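Local coordinates for protein SPI-1 type 3 secretion system secretin (Salmonella enterica subsp. enterica serovar Typhimurium, PDB 4G08) that forms a multimeric ring with an apparent central pore in the outer membrane, part of the type III secretion system that injects effector proteins into host cells, at residues 96-101 / 149-154; 105-110 / 138-143. All coordinates share one frame; numbering follows the deposited sequence.

How the contacts relate
Contact 2 packs helix 100-109 and helix 134-150 of the second periplasmic domain against each other, while contact 1 joins the loop entering the first helix to the chain leaving the second. From the N terminus, the chain completes its first domain, runs through strand 89-94 and enters 96-101, the turn and first residues of helix 100-109. Residues 105-110 follow at its C-terminal end. After strands 120-121 and 127-132, helix 134-150 brings 138-143 back against 105-110, closing the inner loop at contact 2. Contact 1 closes the outer loop when 149-154 passes beside 96-101. Contact 2 is thus nested inside contact 1, with centres 14 Å apart.

Contact 1. Residues 96-101 / 149-154; sequences RNVSLN and KQNDGI
Asn97 and Asn151 meet through their CB atoms, 3.7 Å apart, and each CB also lies against the other residue's backbone carbonyl oxygen. With CG beside the backbone N (chi1 -53°), the Asn97 amide is carried past Asn151 to Asp152. The two side chains cross obliquely there, yet their amide and carboxylate planes are only 4° apart. Asn97 ND2 rests on the methylene of Asp152, 3.4 Å from its CB, and donates to a residue just beyond the segments. Water 1 spans the two polar ends, donating to Asn97 OD1 at 3.1 Å and to Asp152 OD1 at 2.7 Å. Asp152 is the centre of an inverse gamma turn, in which Gly153 N makes a weak bond to Asn151 O.

Val98 sets its CG2 methyl over the face of the Asn151 amide, with Val98 CG2 only 3.2 Å from Asn151 ND2, a tight fit. That amide nitrogen bonds to Met147 O, which ties the residue just past helix 134-150 back to its last turn and should limit the amide's rotation. Ser99 N-caps helix 100-109; the contact links the entry of one helix in the second periplasmic domain to the exit of the other. No direct hydrogen bond joins the segments: the touch is van der Waals, one water joins the polar ends, and Asp148 accepts hydrogen bonds from the backbone N of Arg96 and Asn97.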
loop_
_atom_site.group_PDB
_atom_site.type_symbol
_atom_site.label_atom_id
_atom_site.label_comp_id
_atom_site.label_asym_id
_atom_site.label_seq_id
_atom_site.Cartn_x
_atom_site.Cartn_y
_atom_site.Cartn_z
ATOM N N ARG A 96 8.316 -21.571 0.339
ATOM C CA ARG A 96 8.439 -23.026 0.467
ATOM C C ARG A 96 8.811 -23.517 1.870
ATOM O O ARG A 96 8.551 -24.676 2.196
ATOM C CB ARG A 96 9.459 -23.565 -0.530
ATOM C CG ARG A 96 9.423 -22.900 -1.890
ATOM C CD ARG A 96 8.339 -23.548 -2.721
ATOM N NE ARG A 96 8.164 -22.936 -4.025
ATOM C CZ ARG A 96 7.148 -23.223 -4.824
ATOM N NH1 ARG A 96 6.275 -24.153 -4.465
ATOM N NH2 ARG A 96 7.015 -22.601 -5.979
ATOM N N ASN A 97 9.618 -22.743 2.592
ATOM C CA ASN A 97 10.293 -23.249 3.799
ATOM C C ASN A 97 9.801 -22.636 5.101
ATOM O O ASN A 97 10.346 -22.909 6.173
ATOM C CB ASN A 97 11.803 -23.055 3.692
ATOM C CG ASN A 97 12.364 -23.632 2.415
ATOM O OD1 ASN A 97 11.995 -24.731 2.011
ATOM N ND2 ASN A 97 13.103 -22.816 1.677
ATOM N N VAL A 98 8.728 -21.866 5.009
ATOM C CA VAL A 98 8.120 -21.242 6.170
ATOM C C VAL A 98 6.611 -21.294 6.031
ATOM O O VAL A 98 6.093 -21.304 4.918
ATOM C CB VAL A 98 8.559 -19.783 6.261
ATOM C CG1 VAL A 98 7.543 -18.954 7.019
ATOM C CG2 VAL A 98 9.918 -19.709 6.921
ATOM N N SER A 99 5.909 -21.418 7.151
ATOM C CA SER A 99 4.454 -21.449 7.108
ATOM C C SER A 99 3.934 -20.079 6.745
ATOM O O SER A 99 4.518 -19.061 7.109
ATOM C CB SER A 99 3.851 -21.896 8.439
ATOM O OG SER A 99 4.125 -20.971 9.477
ATOM N N LEU A 100 2.831 -20.069 6.014
ATOM C CA LEU A 100 2.228 -18.824 5.621
ATOM C C LEU A 100 1.880 -18.042 6.871
ATOM O O LEU A 100 2.058 -16.857 6.930
ATOM C CB LEU A 100 1.001 -19.062 4.768
ATOM C CG LEU A 100 0.225 -17.812 4.364
ATOM C CD1 LEU A 100 1.091 -16.804 3.691
ATOM C CD2 LEU A 100 -0.972 -18.146 3.482
ATOM N N ASN A 101 1.428 -18.755 7.887
ATOM C CA ASN A 101 1.076 -18.105 9.123
ATOM C C ASN A 101 2.256 -17.465 9.837
ATOM O O ASN A 101 2.142 -16.384 10.327
ATOM C CB ASN A 101 0.263 -19.027 10.041
ATOM C CG ASN A 101 -0.496 -18.273 11.094
ATOM O OD1 ASN A 101 -1.518 -17.687 10.823
ATOM N ND2 ASN A 101 0.027 -18.253 12.286
ATOM N N LYS A 149 14.912 -18.372 1.951
ATOM C CA LYS A 149 16.292 -18.799 1.883
ATOM C C LYS A 149 16.849 -19.134 3.254
ATOM O O LYS A 149 17.571 -20.114 3.418
ATOM C CB LYS A 149 17.151 -17.736 1.240
ATOM C CG LYS A 149 18.574 -18.213 1.104
ATOM C CD LYS A 149 19.433 -17.153 0.463
ATOM C CE LYS A 149 19.024 -16.963 -0.983
ATOM N NZ LYS A 149 19.293 -18.189 -1.783
ATOM N N GLN A 150 16.606 -18.241 4.207
ATOM C CA GLN A 150 17.224 -18.441 5.501
ATOM C C GLN A 150 16.685 -19.717 6.185
ATOM O O GLN A 150 17.215 -20.125 7.219
ATOM C CB GLN A 150 17.101 -17.196 6.382
ATOM C CG GLN A 150 17.984 -16.017 5.955
ATOM C CD GLN A 150 19.287 -16.433 5.269
ATOM O OE1 GLN A 150 19.753 -15.700 4.373
ATOM N NE2 GLN A 150 20.081 -17.243 5.967
ATOM N N ASN A 151 15.579 -20.269 5.686
ATOM C CA ASN A 151 14.969 -21.469 6.275
ATOM C C ASN A 151 15.166 -22.687 5.399
ATOM O O ASN A 151 14.600 -23.748 5.652
ATOM C CB ASN A 151 13.473 -21.266 6.484
ATOM C CG ASN A 151 13.169 -20.447 7.715
ATOM O OD1 ASN A 151 13.170 -20.967 8.829
ATOM N ND2 ASN A 151 13.046 -19.138 7.536
ATOM N N ASP A 152 15.972 -22.529 4.365
ATOM C CA ASP A 152 16.137 -23.588 3.401
ATOM C C ASP A 152 17.196 -24.582 3.876
ATOM O O ASP A 152 18.374 -24.454 3.536
ATOM C CB ASP A 152 16.503 -22.992 2.050
ATOM C CG ASP A 152 16.748 -24.044 1.002
ATOM O OD1 ASP A 152 16.186 -25.155 1.117
ATOM O OD2 ASP A 152 17.497 -23.756 0.048
ATOM N N GLY A 153 16.811 -25.382 4.877
ATOM C CA GLY A 153 17.714 -26.371 5.472
ATOM C C GLY A 153 17.087 -27.232 6.560
ATOM O O GLY A 153 16.231 -26.774 7.321
ATOM N N ILE A 154 17.683 -28.382 6.836
ATOM C CA ILE A 154 17.250 -29.227 7.934
ATOM C C ILE A 154 17.769 -28.693 9.252
ATOM O O ILE A 154 17.011 -28.422 10.168
ATOM C CB ILE A 154 17.769 -30.651 7.767
ATOM C CG1 ILE A 154 17.116 -31.280 6.538
ATOM C CG2 ILE A 154 17.494 -31.456 8.991
ATOM C CD1 ILE A 154 17.698 -32.594 6.065
HETATM O O HOH W 1 14.406 -26.702 2.402
#

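Contact 2. Residues 105-110 / 138-143; sequences NFLKRS and DMVVNA
Leu107 reaches from helix 100-109 toward helix 134-150 and meets three side chains with its two methyls. CD2 does most of the work: it approaches the Ala143 methyl, with Leu107 CD2 to Ala143 CB at 4.0 Å, and also meets the sulfur of Met139, with Leu107 CD2 to Met139 SD at 4.2 Å. The other branch extends anti to CA (chi2 -179°), which sends Leu107 CD1 to Val140 CG2 at 4.4 Å. Met139 starts off to one side of the contact, but the turn about its CB-CG bond (chi2 -91°) brings SD back against the leucine. Leu107 and Val140 are buried, and Leu119 and Tyr113 also touch the leucine, so the apolar patch continues beyond the two helices.

These are the two helices of a beta-alpha-beta-beta-alpha domain, the ring-building motif of secretin periplasmic regions, in which they accompany an antiparallel three-stranded sheet. Their segment axes approach to 11.7 Å at an angle of 125°, a wide spacing that the leucine and its partners bridge by side chains alone.

Toward solvent the fit is looser. Phe106 starts in the direction of the other helix, yet its ring comes no nearer than 4.6 Å, from Phe106 CE2 to Ala143 CB, and the residue remains exposed. On the outer surfaces the polar residues look to other partners: Lys108 makes a cation-pi contact with Tyr113, while Asp138 OD1 forms a salt bridge with Arg89, at the start of strand 89-94.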
loop_
_atom_site.group_PDB
_atom_site.type_symbol
_atom_site.label_atom_id
_atom_site.label_comp_id
_atom_site.label_asym_id
_atom_site.label_seq_id
_atom_site.Cartn_x
_atom_site.Cartn_y
_atom_site.Cartn_z
ATOM N N ASN A 105 2.629 -13.360 10.353
ATOM C CA ASN A 105 2.919 -12.774 11.650
ATOM C C ASN A 105 4.189 -11.961 11.618
ATOM O O ASN A 105 4.276 -10.905 12.236
ATOM C CB ASN A 105 3.043 -13.854 12.702
ATOM C CG ASN A 105 1.721 -14.493 13.017
ATOM O OD1 ASN A 105 0.667 -13.971 12.655
ATOM N ND2 ASN A 105 1.766 -15.667 13.624
ATOM N N PHE A 106 5.156 -12.424 10.845
ATOM C CA PHE A 106 6.406 -11.718 10.738
ATOM C C PHE A 106 6.184 -10.338 10.126
ATOM O O PHE A 106 6.697 -9.337 10.630
ATOM C CB PHE A 106 7.375 -12.527 9.894
ATOM C CG PHE A 106 8.616 -11.790 9.538
ATOM C CD1 PHE A 106 9.567 -11.512 10.501
ATOM C CD2 PHE A 106 8.770 -11.263 8.280
ATOM C CE1 PHE A 106 10.708 -10.814 10.183
ATOM C CE2 PHE A 106 9.894 -10.538 7.959
ATOM C CZ PHE A 106 10.865 -10.310 8.912
ATOM N N LEU A 107 5.386 -10.274 9.064
ATOM C CA LEU A 107 5.089 -8.992 8.439
ATOM C C LEU A 107 4.342 -8.094 9.410
ATOM O O LEU A 107 4.498 -6.874 9.378
ATOM C CB LEU A 107 4.243 -9.174 7.186
ATOM C CG LEU A 107 4.909 -9.933 6.049
ATOM C CD1 LEU A 107 3.945 -9.989 4.883
ATOM C CD2 LEU A 107 6.203 -9.251 5.648
ATOM N N LYS A 108 3.436 -8.687 10.173
ATOM C CA LYS A 108 2.604 -7.928 11.098
ATOM C C LYS A 108 3.427 -7.325 12.229
ATOM O O LYS A 108 3.345 -6.123 12.490
ATOM C CB LYS A 108 1.517 -8.831 11.665
ATOM C CG LYS A 108 0.374 -9.017 10.694
ATOM C CD LYS A 108 -0.582 -10.106 11.122
ATOM C CE LYS A 108 -1.756 -10.145 10.163
ATOM N NZ LYS A 108 -2.716 -11.234 10.471
ATOM N N ARG A 109 4.208 -8.165 12.906
ATOM C CA ARG A 109 5.018 -7.722 14.037
ATOM C C ARG A 109 5.875 -6.560 13.602
ATOM O O ARG A 109 6.310 -5.760 14.428
ATOM C CB ARG A 109 5.929 -8.846 14.534
ATOM C CG ARG A 109 6.885 -8.411 15.637
ATOM C CD ARG A 109 6.132 -8.068 16.912
ATOM N NE ARG A 109 7.015 -7.591 17.973
ATOM C CZ ARG A 109 7.192 -6.308 18.276
ATOM N NH1 ARG A 109 6.612 -5.365 17.546
ATOM N NH2 ARG A 109 7.998 -5.965 19.272
ATOM N N SER A 110 6.345 -6.651 12.370
ATOM C CA SER A 110 7.257 -5.662 11.849
ATOM C C SER A 110 6.530 -4.394 11.432
ATOM O O SER A 110 7.161 -3.402 11.073
ATOM C CB SER A 110 8.024 -6.230 10.662
ATOM O OG SER A 110 7.509 -5.726 9.442
ATOM N N ASP A 138 6.604 -5.128 -3.481
ATOM C CA ASP A 138 8.045 -5.311 -3.598
ATOM C C ASP A 138 8.639 -5.714 -2.256
ATOM O O ASP A 138 9.489 -6.600 -2.174
ATOM C CB ASP A 138 8.705 -4.022 -4.072
ATOM C CG ASP A 138 8.455 -3.743 -5.537
ATOM O OD1 ASP A 138 7.930 -4.634 -6.237
ATOM O OD2 ASP A 138 8.869 -2.664 -6.008
ATOM N N MET A 139 8.177 -5.066 -1.200
ATOM C CA MET A 139 8.564 -5.433 0.143
ATOM C C MET A 139 8.150 -6.862 0.453
ATOM O O MET A 139 8.926 -7.631 1.012
ATOM C CB MET A 139 7.923 -4.472 1.134
ATOM C CG MET A 139 8.379 -4.644 2.568
ATOM S SD MET A 139 7.350 -5.794 3.488
ATOM C CE MET A 139 5.765 -5.023 3.227
ATOM N N VAL A 140 6.934 -7.243 0.083
ATOM C CA VAL A 140 6.455 -8.564 0.469
ATOM C C VAL A 140 7.265 -9.644 -0.227
ATOM O O VAL A 140 7.679 -10.627 0.382
ATOM C CB VAL A 140 4.973 -8.762 0.142
ATOM C CG1 VAL A 140 4.611 -10.219 0.325
ATOM C CG2 VAL A 140 4.115 -7.890 1.039
ATOM N N VAL A 141 7.539 -9.419 -1.500
ATOM C CA VAL A 141 8.350 -10.332 -2.275
ATOM C C VAL A 141 9.763 -10.439 -1.717
ATOM O O VAL A 141 10.291 -11.540 -1.572
ATOM C CB VAL A 141 8.418 -9.855 -3.722
ATOM C CG1 VAL A 141 9.464 -10.638 -4.491
ATOM C CG2 VAL A 141 7.052 -9.995 -4.364
ATOM N N ASN A 142 10.399 -9.307 -1.434
ATOM C CA ASN A 142 11.721 -9.375 -0.831
ATOM C C ASN A 142 11.671 -10.118 0.489
ATOM O O ASN A 142 12.571 -10.900 0.776
ATOM C CB ASN A 142 12.356 -8.002 -0.637
ATOM C CG ASN A 142 13.726 -8.086 0.011
ATOM O OD1 ASN A 142 14.636 -8.736 -0.512
ATOM N ND2 ASN A 142 13.837 -7.554 1.223
ATOM N N ALA A 143 10.692 -9.813 1.328
ATOM C CA ALA A 143 10.654 -10.440 2.636
ATOM C C ALA A 143 10.500 -11.947 2.499
ATOM O O ALA A 143 11.169 -12.710 3.192
ATOM C CB ALA A 143 9.531 -9.869 3.472
#